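Long-range contact in VgrG protein (Vibrio cholerae, PDB 4DTH), which binds ATP and magnesium through its actin cross-linking domain, a toxin module that probably uses ATP to join G-actin monomers covalently: residues A[58-69]-A[84-94]. Sequence-based numbering, arbitrary orientation.
Sequences FMLTKDMNQGSY and WQTHTVELVSY. With ATP (adenosine-5'-triphosphate), chain B.
T61 and E90 lie side by side on one face of an antiparallel strand pair. Threonine suits this place because its hydroxyl adds a second donor to E90 O: T61 N and T61 OG1 (2.8 Å) reach that oxygen from opposite faces of the carbonyl plane. A water donates to both T61 OG1 and E90 OE1. Beside E90, the D63 carboxylate stacks on that of E90 with planes 10° apart, D63 OD2 3.8 Å from E90 OE2. On the other face, lysine offers H87 an aliphatic chain, K62 CD lying 3.5 Å from the ring centroid in a CH-pi contact, and an ammonium beyond it: with K62 extended (chi2 167°), NZ reaches S42 O and a water shared with H87 NE2. At the beta bulge that follows, M64 N donates to T88 OG1, also hydrogen-bonded to E30 OE1. N65 ND2 then gives Q85 OE1 a nearly straight bond (176°) on an in-plane lone pair. At the other end M59 crosses Y94 at about a right angle in a Met-aromatic contact, its CE 3.6 Å from Y94 CZ, while S93 O accepts from ATP O2'. Because E90, with E28, binds magnesium, the metal probably offsets the repulsion between the stacked acids, and the paired bonds from T61 probably steady the backbone carrying this magnesium-binding side chain.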
loop_
_atom_site.group_PDB
_atom_site.type_symbol
_atom_site.label_atom_id
_atom_site.label_comp_id
_atom_site.label_asym_id
_atom_site.label_seq_id
_atom_site.Cartn_x
_atom_site.Cartn_y
_atom_site.Cartn_z
ATOM N N PHE A 58 -14.294 1.345 -5.061
ATOM C CA PHE A 58 -13.253 2.073 -4.337
ATOM C C PHE A 58 -13.767 2.774 -3.101
ATOM O O PHE A 58 -14.959 3.076 -2.995
ATOM C CB PHE A 58 -12.473 3.043 -5.249
ATOM C CG PHE A 58 -13.283 4.190 -5.804
ATOM C CD1 PHE A 58 -13.421 5.374 -5.088
ATOM C CD2 PHE A 58 -13.857 4.106 -7.067
ATOM C CE1 PHE A 58 -14.168 6.437 -5.603
ATOM C CE2 PHE A 58 -14.589 5.173 -7.589
ATOM C CZ PHE A 58 -14.726 6.341 -6.862
ATOM N N MET A 59 -12.855 3.067 -2.183
ATOM C CA MET A 59 -13.183 3.770 -0.953
ATOM C C MET A 59 -12.831 5.244 -1.078
ATOM O O MET A 59 -11.872 5.605 -1.757
ATOM C CB MET A 59 -12.374 3.182 0.222
ATOM C CG MET A 59 -12.706 1.748 0.553
ATOM S SD MET A 59 -11.556 1.195 1.817
ATOM C CE MET A 59 -12.087 -0.456 2.066
ATOM N N LEU A 60 -13.571 6.087 -0.362
ATOM C CA LEU A 60 -13.276 7.515 -0.254
ATOM C C LEU A 60 -12.585 7.671 1.088
ATOM O O LEU A 60 -13.156 7.312 2.127
ATOM C CB LEU A 60 -14.569 8.346 -0.294
ATOM C CG LEU A 60 -15.088 8.690 -1.694
ATOM C CD1 LEU A 60 -15.835 7.534 -2.310
ATOM C CD2 LEU A 60 -15.992 9.883 -1.628
ATOM N N THR A 61 -11.332 8.135 1.071
ATOM C CA THR A 61 -10.561 8.255 2.304
ATOM C C THR A 61 -9.913 9.619 2.464
ATOM O O THR A 61 -9.641 10.308 1.472
ATOM C CB THR A 61 -9.441 7.162 2.384
ATOM O OG1 THR A 61 -8.386 7.470 1.466
ATOM C CG2 THR A 61 -9.946 5.733 2.133
ATOM N N LYS A 62 -9.591 9.971 3.717
ATOM C CA LYS A 62 -8.765 11.134 4.008
ATOM C C LYS A 62 -7.321 10.627 3.879
ATOM O O LYS A 62 -7.050 9.446 4.125
ATOM C CB LYS A 62 -9.045 11.731 5.404
ATOM C CG LYS A 62 -8.906 10.776 6.592
ATOM C CD LYS A 62 -8.893 11.549 7.912
ATOM C CE LYS A 62 -8.988 10.619 9.091
ATOM N NZ LYS A 62 -8.769 11.322 10.386
ATOM N N ASP A 63 -6.409 11.497 3.469
ATOM C CA ASP A 63 -5.032 11.071 3.260
ATOM C C ASP A 63 -4.038 11.970 4.001
ATOM O O ASP A 63 -3.753 11.708 5.170
ATOM C CB ASP A 63 -4.758 10.973 1.741
ATOM C CG ASP A 63 -3.401 10.455 1.284
ATOM O OD1 ASP A 63 -2.679 9.847 2.109
ATOM O OD2 ASP A 63 -3.077 10.635 0.094
ATOM N N MET A 64 -3.531 13.025 3.341
ATOM C CA MET A 64 -2.530 13.918 3.921
ATOM C C MET A 64 -3.178 15.004 4.752
ATOM O O MET A 64 -3.992 15.761 4.221
ATOM C CB MET A 64 -1.655 14.563 2.828
ATOM C CG MET A 64 -1.015 13.572 1.897
ATOM S SD MET A 64 0.075 12.428 2.758
ATOM C CE MET A 64 0.574 11.395 1.388
ATOM N N ASN A 65 -2.764 15.125 6.031
ATOM C CA ASN A 65 -3.273 16.173 6.908
ATOM C C ASN A 65 -2.791 17.546 6.408
ATOM O O ASN A 65 -1.580 17.770 6.290
ATOM C CB ASN A 65 -2.846 15.940 8.370
ATOM C CG ASN A 65 -3.378 16.994 9.322
ATOM O OD1 ASN A 65 -3.020 18.172 9.250
ATOM N ND2 ASN A 65 -4.261 16.604 10.224
ATOM N N GLN A 66 -3.745 18.461 6.128
ATOM C CA GLN A 66 -3.453 19.817 5.632
ATOM C C GLN A 66 -3.756 20.917 6.667
ATOM O O GLN A 66 -3.933 22.082 6.291
ATOM C CB GLN A 66 -4.183 20.105 4.306
ATOM C CG GLN A 66 -3.974 19.081 3.184
ATOM C CD GLN A 66 -2.709 19.319 2.385
ATOM O OE1 GLN A 66 -1.679 18.679 2.614
ATOM N NE2 GLN A 66 -2.774 20.194 1.388
ATOM N N GLY A 67 -3.817 20.540 7.943
ATOM C CA GLY A 67 -4.074 21.481 9.026
ATOM C C GLY A 67 -5.505 21.518 9.524
ATOM O O GLY A 67 -6.390 20.897 8.935
ATOM N N SER A 68 -5.733 22.244 10.626
ATOM C CA SER A 68 -7.057 22.372 11.231
ATOM C C SER A 68 -8.034 23.083 10.300
ATOM O O SER A 68 -7.643 23.953 9.520
ATOM C CB SER A 68 -6.968 23.070 12.584
ATOM O OG SER A 68 -6.274 22.237 13.504
ATOM N N TYR A 69 -9.292 22.651 10.344
ATOM C CA TYR A 69 -10.355 23.213 9.518
ATOM C C TYR A 69 -10.986 24.382 10.226
ATOM O O TYR A 69 -11.292 24.296 11.418
ATOM C CB TYR A 69 -11.422 22.146 9.216
ATOM C CG TYR A 69 -12.641 22.651 8.466
ATOM C CD1 TYR A 69 -12.550 23.050 7.132
ATOM C CD2 TYR A 69 -13.893 22.685 9.074
ATOM C CE1 TYR A 69 -13.678 23.468 6.422
ATOM C CE2 TYR A 69 -15.026 23.116 8.377
ATOM C CZ TYR A 69 -14.911 23.515 7.055
ATOM O OH TYR A 69 -16.023 23.933 6.359
ATOM N N TRP A 84 -11.926 19.996 14.112
ATOM C CA TRP A 84 -11.922 19.342 12.802
ATOM C C TRP A 84 -10.624 19.602 12.060
ATOM O O TRP A 84 -10.046 20.689 12.171
ATOM C CB TRP A 84 -13.116 19.801 11.949
ATOM C CG TRP A 84 -14.420 19.135 12.278
ATOM C CD1 TRP A 84 -14.929 18.877 13.520
ATOM C CD2 TRP A 84 -15.438 18.755 11.341
ATOM N NE1 TRP A 84 -16.182 18.316 13.412
ATOM C CE2 TRP A 84 -16.524 18.239 12.085
ATOM C CE3 TRP A 84 -15.538 18.803 9.939
ATOM C CZ2 TRP A 84 -17.689 17.759 11.475
ATOM C CZ3 TRP A 84 -16.690 18.317 9.333
ATOM C CH2 TRP A 84 -17.744 17.794 10.095
ATOM N N GLN A 85 -10.170 18.588 11.313
ATOM C CA GLN A 85 -8.930 18.627 10.535
ATOM C C GLN A 85 -9.214 18.500 9.054
ATOM O O GLN A 85 -10.160 17.804 8.674
ATOM C CB GLN A 85 -8.011 17.462 10.954
ATOM C CG GLN A 85 -7.597 17.481 12.438
ATOM C CD GLN A 85 -6.675 18.627 12.743
ATOM O OE1 GLN A 85 -5.600 18.745 12.159
ATOM N NE2 GLN A 85 -7.075 19.494 13.664
ATOM N N THR A 86 -8.395 19.147 8.221
ATOM C CA THR A 86 -8.508 19.078 6.766
ATOM C C THR A 86 -7.503 18.049 6.237
ATOM O O THR A 86 -6.384 17.957 6.755
ATOM C CB THR A 86 -8.294 20.474 6.172
ATOM O OG1 THR A 86 -9.340 21.347 6.597
ATOM C CG2 THR A 86 -8.232 20.474 4.688
ATOM N N HIS A 87 -7.903 17.269 5.220
ATOM C CA HIS A 87 -7.042 16.273 4.594
ATOM C C HIS A 87 -7.260 16.271 3.108
ATOM O O HIS A 87 -8.350 16.611 2.649
ATOM C CB HIS A 87 -7.343 14.860 5.137
ATOM C CG HIS A 87 -7.173 14.696 6.621
ATOM N ND1 HIS A 87 -6.048 14.102 7.153
ATOM C CD2 HIS A 87 -8.024 14.994 7.629
ATOM C CE1 HIS A 87 -6.231 14.093 8.464
ATOM N NE2 HIS A 87 -7.399 14.623 8.796
ATOM N N THR A 88 -6.274 15.792 2.356
ATOM C CA THR A 88 -6.473 15.552 0.931
ATOM C C THR A 88 -7.371 14.290 0.855
ATOM O O THR A 88 -7.491 13.550 1.840
ATOM C CB THR A 88 -5.139 15.339 0.200
ATOM O OG1 THR A 88 -4.455 14.225 0.780
ATOM C CG2 THR A 88 -4.251 16.583 0.228
ATOM N N VAL A 89 -8.010 14.077 -0.286
ATOM C CA VAL A 89 -8.873 12.925 -0.515
ATOM C C VAL A 89 -8.122 11.929 -1.381
ATOM O O VAL A 89 -7.572 12.287 -2.426
ATOM C CB VAL A 89 -10.235 13.312 -1.143
ATOM C CG1 VAL A 89 -10.998 12.078 -1.629
ATOM C CG2 VAL A 89 -11.087 14.115 -0.167
ATOM N N GLU A 90 -8.117 10.666 -0.953
ATOM C CA GLU A 90 -7.494 9.606 -1.720
ATOM C C GLU A 90 -8.526 8.529 -2.032
ATOM O O GLU A 90 -9.217 8.050 -1.127
ATOM C CB GLU A 90 -6.299 9.024 -0.966
ATOM C CG GLU A 90 -5.559 7.954 -1.756
ATOM C CD GLU A 90 -4.424 7.325 -0.982
ATOM O OE1 GLU A 90 -4.645 6.944 0.190
ATOM O OE2 GLU A 90 -3.321 7.187 -1.555
ATOM N N LEU A 91 -8.629 8.162 -3.310
ATOM C CA LEU A 91 -9.541 7.109 -3.767
ATOM C C LEU A 91 -8.734 5.819 -3.791
ATOM O O LEU A 91 -7.668 5.766 -4.411
ATOM C CB LEU A 91 -10.160 7.428 -5.142
ATOM C CG LEU A 91 -10.830 8.812 -5.308
ATOM C CD1 LEU A 91 -11.531 8.911 -6.647
ATOM C CD2 LEU A 91 -11.806 9.112 -4.163
ATOM N N VAL A 92 -9.193 4.822 -3.019
ATOM C CA VAL A 92 -8.468 3.552 -2.823
ATOM C C VAL A 92 -9.329 2.414 -3.353
ATOM O O VAL A 92 -10.388 2.130 -2.791
ATOM C CB VAL A 92 -8.088 3.359 -1.321
ATOM C CG1 VAL A 92 -7.346 2.042 -1.107
ATOM C CG2 VAL A 92 -7.252 4.528 -0.801
ATOM N N SER A 93 -8.901 1.772 -4.445
ATOM C CA SER A 93 -9.734 0.721 -5.023
ATOM C C SER A 93 -9.842 -0.527 -4.163
ATOM O O SER A 93 -8.934 -0.825 -3.378
ATOM C CB SER A 93 -9.248 0.339 -6.421
ATOM O OG SER A 93 -8.069 -0.453 -6.381
ATOM N N TYR A 94 -10.959 -1.252 -4.320
ATOM C CA TYR A 94 -11.121 -2.592 -3.765
ATOM C C TYR A 94 -10.326 -3.436 -4.765
ATOM O O TYR A 94 -10.485 -3.237 -5.978
ATOM C CB TYR A 94 -12.600 -3.012 -3.741
ATOM C CG TYR A 94 -13.326 -2.407 -2.560
ATOM C CD1 TYR A 94 -13.841 -1.113 -2.622
ATOM C CD2 TYR A 94 -13.429 -3.094 -1.354
ATOM C CE1 TYR A 94 -14.474 -0.534 -1.526
ATOM C CE2 TYR A 94 -14.058 -2.522 -0.247
ATOM C CZ TYR A 94 -14.584 -1.241 -0.341
ATOM O OH TYR A 94 -15.195 -0.655 0.741
HETATM P PG ATP B . 0.315 2.212 4.254
HETATM O O1G ATP B . 1.247 2.132 3.087
HETATM O O2G ATP B . 0.690 1.215 5.314
HETATM O O3G ATP B . 0.297 3.580 4.875
HETATM P PB ATP B . -2.522 1.708 4.251
HETATM O O1B ATP B . -2.473 0.965 5.527
HETATM O O2B ATP B . -3.118 3.071 4.512
HETATM O O3B ATP B . -1.146 1.861 3.698
HETATM P PA ATP B . -3.548 -0.526 2.849
HETATM O O1A ATP B . -2.624 -1.306 3.699
HETATM O O2A ATP B . -4.972 -0.992 3.164
HETATM O O3A ATP B . -3.422 0.920 3.184
HETATM O "O5'" ATP B . -3.172 -0.784 1.310
HETATM C "C5'" ATP B . -4.127 -0.318 0.343
HETATM C "C4'" ATP B . -3.768 -0.731 -1.060
HETATM O "O4'" ATP B . -3.614 -2.178 -1.132
HETATM C "C3'" ATP B . -4.844 -0.389 -2.092
HETATM O "O3'" ATP B . -4.293 -0.046 -3.362
HETATM C "C2'" ATP B . -5.642 -1.683 -2.153
HETATM O "O2'" ATP B . -6.472 -1.798 -3.297
HETATM C "C1'" ATP B . -4.499 -2.677 -2.124
HETATM N N9 ATP B . -4.848 -4.066 -1.816
HETATM C C8 ATP B . -5.470 -4.533 -0.691
HETATM N N7 ATP B . -5.642 -5.834 -0.688
HETATM C C5 ATP B . -5.099 -6.249 -1.896
HETATM C C6 ATP B . -4.952 -7.515 -2.497
HETATM N N6 ATP B . -5.360 -8.661 -1.937
HETATM N N1 ATP B . -4.344 -7.570 -3.704
HETATM C C2 ATP B . -3.915 -6.436 -4.266
HETATM N N3 ATP B . -3.994 -5.192 -3.799
HETATM C C4 ATP B . -4.605 -5.159 -2.601
HETATM O O HOH W 1 -5.818 7.021 2.514
HETATM O O HOH W 2 -9.771 13.968 10.779
HETATM O O HOH W 3 -1.691 7.157 0.879
HETATM O O HOH W 4 -10.314 22.888 13.816
#